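Histidine triad protein (Bacillus subtilis, PDB 1Y23) probably binds nucleotides and hydrolyses or transfers nucleotidyl groups, and carries a bound zinc ion. Local coordinates at residues B[22-26]-B[27-31]; B[94-97]-B[98-101]. All coordinates share one frame; numbering follows the deposited sequence.

Contact 1 (B[22-26]-B[27-31]); sequences VYEDE and HVLAF
Asp-25 OD1 is gripped by two backbone amides across the turn, His-27 N at 2.6 Å nearly along its C-O bond and Val-28 N on the syn side, tilted out of the carboxylate plane. The first of these bonds closes an Asx turn. Asp-25 can fold over its own turn because CG lies between the backbone N and the carbonyl carbon (chi1 62°). Its other oxygen, OD2, accepts the hydroxyl of Tyr-23 at 2.7 Å on the anti lone pair, which fixes the rotation of the carboxylate. From the Tyr-23 ring, CE2 stands 4.2 Å from Val-28 CB, which meets the ring edge near its plane. At the tip, Glu-26 runs beside His-27, its CG 3.8 Å from the ring centroid in a CH-pi contact, its carboxylate stacked on the imidazole, planes 17° apart. Farther along, Asp-25 N bonds to Val-28 O, and Ala-30 N to Tyr-23 O at 2.8 Å. Val-22 N also bonds to Ala-30 O, and Val-22 CG2 presses tightly on Ala-30 CB at 3.4 Å. On the sheet face opposite Tyr-23 and Ala-30, Leu-29 CD1 packs along extended Glu-24, whose carboxylate forms salt bridges with Lys-47 and Lys-21. Helix 67-79 covers the Tyr-23 and Ala-30 face through Ala-67 and Ile-71. Val-22 and Tyr-23 both oppose Ala-30, a classic beta bulge in an antiparallel beta hairpin at the edge of the chain's sheet.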
loop_
_atom_site.group_PDB
_atom_site.type_symbol
_atom_site.label_atom_id
_atom_site.label_comp_id
_atom_site.label_asym_id
_atom_site.label_seq_id
_atom_site.Cartn_x
_atom_site.Cartn_y
_atom_site.Cartn_z
ATOM N N VAL B 22 13.787 -4.408 -11.897
ATOM C CA VAL B 22 13.544 -5.717 -11.316
ATOM C C VAL B 22 12.368 -6.377 -12.009
ATOM O O VAL B 22 12.249 -7.603 -12.040
ATOM C CB VAL B 22 13.260 -5.605 -9.814
ATOM C CG1 VAL B 22 14.449 -4.948 -9.124
ATOM C CG2 VAL B 22 12.001 -4.791 -9.582
ATOM N N TYR B 23 11.502 -5.553 -12.580
ATOM C CA TYR B 23 10.344 -6.061 -13.280
ATOM C C TYR B 23 9.861 -5.051 -14.292
ATOM O O TYR B 23 9.967 -3.845 -14.076
ATOM C CB TYR B 23 9.216 -6.360 -12.300
ATOM C CG TYR B 23 7.955 -6.840 -12.978
ATOM C CD1 TYR B 23 7.755 -8.191 -13.266
ATOM C CD2 TYR B 23 6.963 -5.935 -13.345
ATOM C CE1 TYR B 23 6.583 -8.623 -13.901
ATOM C CE2 TYR B 23 5.801 -6.354 -13.977
ATOM C CZ TYR B 23 5.614 -7.693 -14.248
ATOM O OH TYR B 23 4.441 -8.091 -14.841
ATOM N N GLU B 24 9.337 -5.555 -15.404
ATOM C CA GLU B 24 8.805 -4.700 -16.448
ATOM C C GLU B 24 7.923 -5.440 -17.446
ATOM O O GLU B 24 8.244 -6.552 -17.878
ATOM C CB GLU B 24 9.935 -3.988 -17.211
ATOM C CG GLU B 24 9.418 -3.065 -18.328
ATOM C CD GLU B 24 10.504 -2.280 -19.054
ATOM O OE1 GLU B 24 10.156 -1.503 -19.974
ATOM O OE2 GLU B 24 11.698 -2.432 -18.714
ATOM N N ASP B 25 6.792 -4.816 -17.783
ATOM C CA ASP B 25 5.857 -5.341 -18.779
ATOM C C ASP B 25 5.287 -4.158 -19.546
ATOM O O ASP B 25 5.854 -3.066 -19.526
ATOM C CB ASP B 25 4.728 -6.189 -18.155
ATOM C CG ASP B 25 3.830 -5.408 -17.202
ATOM O OD1 ASP B 25 3.445 -4.264 -17.518
ATOM O OD2 ASP B 25 3.492 -5.958 -16.135
ATOM N N GLU B 26 4.166 -4.372 -20.216
ATOM C CA GLU B 26 3.548 -3.327 -21.018
ATOM C C GLU B 26 3.044 -2.091 -20.258
ATOM O O GLU B 26 3.112 -0.972 -20.772
ATOM C CB GLU B 26 2.406 -3.939 -21.830
ATOM C CG GLU B 26 1.766 -3.001 -22.831
ATOM C CD GLU B 26 0.756 -3.709 -23.719
ATOM O OE1 GLU B 26 0.114 -3.017 -24.545
ATOM O OE2 GLU B 26 0.611 -4.949 -23.592
ATOM N N HIS B 27 2.562 -2.278 -19.034
ATOM C CA HIS B 27 2.018 -1.158 -18.268
ATOM C C HIS B 27 2.717 -0.863 -16.951
ATOM O O HIS B 27 2.489 0.180 -16.344
ATOM C CB HIS B 27 0.544 -1.428 -17.984
ATOM C CG HIS B 27 -0.230 -1.857 -19.189
ATOM N ND1 HIS B 27 -0.504 -1.003 -20.236
ATOM C CD2 HIS B 27 -0.786 -3.047 -19.514
ATOM C CE1 HIS B 27 -1.200 -1.651 -21.153
ATOM N NE2 HIS B 27 -1.384 -2.891 -20.740
ATOM N N VAL B 28 3.568 -1.778 -16.512
ATOM C CA VAL B 28 4.252 -1.600 -15.248
ATOM C C VAL B 28 5.773 -1.598 -15.355
ATOM O O VAL B 28 6.350 -2.207 -16.253
ATOM C CB VAL B 28 3.832 -2.710 -14.254
ATOM C CG1 VAL B 28 4.428 -2.441 -12.882
ATOM C CG2 VAL B 28 2.303 -2.777 -14.158
ATOM N N LEU B 29 6.409 -0.892 -14.429
ATOM C CA LEU B 29 7.854 -0.825 -14.357
ATOM C C LEU B 29 8.240 -0.756 -12.882
ATOM O O LEU B 29 7.750 0.100 -12.131
ATOM C CB LEU B 29 8.400 0.402 -15.092
ATOM C CG LEU B 29 9.937 0.549 -15.089
ATOM C CD1 LEU B 29 10.584 -0.696 -15.717
ATOM C CD2 LEU B 29 10.339 1.789 -15.873
ATOM N N ALA B 30 9.106 -1.681 -12.475
ATOM C CA ALA B 30 9.598 -1.752 -11.106
ATOM C C ALA B 30 11.122 -1.595 -11.112
ATOM O O ALA B 30 11.808 -2.095 -12.008
ATOM C CB ALA B 30 9.206 -3.074 -10.478
ATOM N N PHE B 31 11.638 -0.889 -10.112
ATOM C CA PHE B 31 13.071 -0.642 -9.995
ATOM C C PHE B 31 13.462 -0.256 -8.572
ATOM O O PHE B 31 12.652 0.278 -7.812
ATOM C CB PHE B 31 13.499 0.457 -10.972
ATOM C CG PHE B 31 12.688 1.717 -10.866
ATOM C CD1 PHE B 31 12.962 2.658 -9.878
ATOM C CD2 PHE B 31 11.641 1.959 -11.754
ATOM C CE1 PHE B 31 12.208 3.825 -9.776
ATOM C CE2 PHE B 31 10.880 3.122 -11.663
ATOM C CZ PHE B 31 11.162 4.061 -10.671
#

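Contact 2 (B[94-97]-B[98-101]); sequences AGQS and VFHY. With ZN (zinc ion), chain G.
The carbonyl oxygen of Val-98 is approached by two nitrogens, Gln-96 NE2 at 2.9 Å and His-100 N, which gives it a weak hydrogen bond of 2.9 Å. The second closes an inverse gamma turn centred on Phe-99, while CG of Gln-96 also comes within 3.1 Å of the same oxygen. Gln-96 spans the bend because its chain is extended, with CG anti to the backbone N (chi1 177°), which carries its amide forward to the Val-98 carbonyl and the Phe-99 ring. There the amide meets the rim of the ring: Gln-96 OE1 and CD each lie 3.9 Å from Phe-99 CD1, and the two planes stand 84° apart. Both ends of the amide are also hydrogen-bonded elsewhere, OE1 accepting from Gly-91 N and NE2 donating to Glu-51 O, which sets its orientation. Replacing Gln-96 with an alanine would probably leave Gly-91 N and Glu-51 O without these mates and open a gap beside the edge of the Phe-99 ring. One residue on, Ser-97 OG rests 3.5 Å from Val-98 CG2.

Beyond the turn His-100 is carried to the metal, its ND1 binding the zinc ion at 2.1 Å with Cys-7, Cys-10 and His-49 as the other ligands. The remaining ring nitrogen, NE2, bonds to Pro-46 O, so the imidazole is held at both nitrogens and its rotation is fixed. In sequence His-100 probably opens the His-phi-His-phi-His-phi-phi motif of the family (phi, hydrophobic), with His-102 next. The loop runs from strand 83-90 to strand 103-108: Val-98 and His-100 pack on helix 8-13, Tyr-101 touches strand 83-90 through Asn-88, and Ala-94 meets the second subunit.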
loop_
_atom_site.group_PDB
_atom_site.type_symbol
_atom_site.label_atom_id
_atom_site.label_comp_id
_atom_site.label_asym_id
_atom_site.label_seq_id
_atom_site.Cartn_x
_atom_site.Cartn_y
_atom_site.Cartn_z
ATOM N N ALA B 94 1.814 13.913 2.845
ATOM C CA ALA B 94 1.599 12.487 3.088
ATOM C C ALA B 94 2.922 11.766 2.845
ATOM O O ALA B 94 3.044 10.571 3.098
ATOM C CB ALA B 94 0.520 11.949 2.158
ATOM N N GLY B 95 3.904 12.507 2.335
ATOM C CA GLY B 95 5.212 11.935 2.075
ATOM C C GLY B 95 5.537 11.745 0.607
ATOM O O GLY B 95 6.571 11.163 0.270
ATOM N N GLN B 96 4.665 12.225 -0.276
ATOM C CA GLN B 96 4.916 12.079 -1.708
ATOM C C GLN B 96 5.725 13.248 -2.274
ATOM O O GLN B 96 5.250 14.383 -2.278
ATOM C CB GLN B 96 3.594 11.931 -2.484
ATOM C CG GLN B 96 3.802 11.861 -3.987
ATOM C CD GLN B 96 2.535 11.559 -4.766
ATOM O OE1 GLN B 96 1.449 12.060 -4.451
ATOM N NE2 GLN B 96 2.675 10.748 -5.809
ATOM N N SER B 97 6.941 12.968 -2.750
ATOM C CA SER B 97 7.820 14.004 -3.320
ATOM C C SER B 97 7.733 14.050 -4.848
ATOM O O SER B 97 7.957 15.097 -5.447
ATOM C CB SER B 97 9.281 13.761 -2.925
ATOM O OG SER B 97 9.947 13.032 -3.945
ATOM N N VAL B 98 7.444 12.916 -5.481
ATOM C CA VAL B 98 7.317 12.886 -6.941
ATOM C C VAL B 98 5.842 12.669 -7.263
ATOM O O VAL B 98 5.232 11.715 -6.777
ATOM C CB VAL B 98 8.156 11.738 -7.573
ATOM C CG1 VAL B 98 7.911 11.674 -9.074
ATOM C CG2 VAL B 98 9.637 11.954 -7.298
ATOM N N PHE B 99 5.264 13.548 -8.077
ATOM C CA PHE B 99 3.850 13.412 -8.407
ATOM C C PHE B 99 3.503 12.403 -9.506
ATOM O O PHE B 99 2.814 12.726 -10.475
ATOM C CB PHE B 99 3.232 14.779 -8.732
ATOM C CG PHE B 99 3.113 15.699 -7.534
ATOM C CD1 PHE B 99 2.940 15.183 -6.244
ATOM C CD2 PHE B 99 3.139 17.085 -7.703
ATOM C CE1 PHE B 99 2.801 16.028 -5.135
ATOM C CE2 PHE B 99 3.001 17.947 -6.603
ATOM C CZ PHE B 99 2.828 17.414 -5.314
ATOM N N HIS B 100 3.979 11.175 -9.326
ATOM C CA HIS B 100 3.710 10.065 -10.242
ATOM C C HIS B 100 3.481 8.902 -9.284
ATOM O O HIS B 100 4.343 8.601 -8.460
ATOM C CB HIS B 100 4.914 9.803 -11.163
ATOM C CG HIS B 100 4.663 8.773 -12.226
ATOM N ND1 HIS B 100 5.296 8.796 -13.452
ATOM C CD2 HIS B 100 3.876 7.666 -12.236
ATOM C CE1 HIS B 100 4.913 7.753 -14.167
ATOM N NE2 HIS B 100 4.054 7.052 -13.454
ATOM N N TYR B 101 2.314 8.270 -9.375
ATOM C CA TYR B 101 1.973 7.167 -8.476
ATOM C C TYR B 101 3.071 6.121 -8.386
ATOM O O TYR B 101 3.597 5.671 -9.402
ATOM C CB TYR B 101 0.665 6.478 -8.911
ATOM C CG TYR B 101 0.245 5.336 -7.999
ATOM C CD1 TYR B 101 -0.510 5.576 -6.843
ATOM C CD2 TYR B 101 0.666 4.025 -8.252
ATOM C CE1 TYR B 101 -0.827 4.538 -5.959
ATOM C CE2 TYR B 101 0.360 2.982 -7.378
ATOM C CZ TYR B 101 -0.386 3.242 -6.230
ATOM O OH TYR B 101 -0.675 2.220 -5.348
HETATM ZN ZN ZN G . 5.543 10.661 -14.410
#

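In the fold
Contact 1 comes first along the chain and contact 2 follows well after it, both within the HIT domain. Their centres lie 19 Å apart, with nearest atoms about 7 Å apart and no touch. Contact 1 is the hairpin of strands 21-24 and 28-32, at one border of the five-stranded antiparallel sheet. Contact 2 belongs to the loop between strands 83-90 and 103-108, which pair at the other border. Helix 8-13 bridges them, packed on by Leu-29 and Phe-31 of the hairpin and by the zinc-binding loop. Both contacts also reach the second subunit, so both the hairpin and the loop lie against it in the dimer.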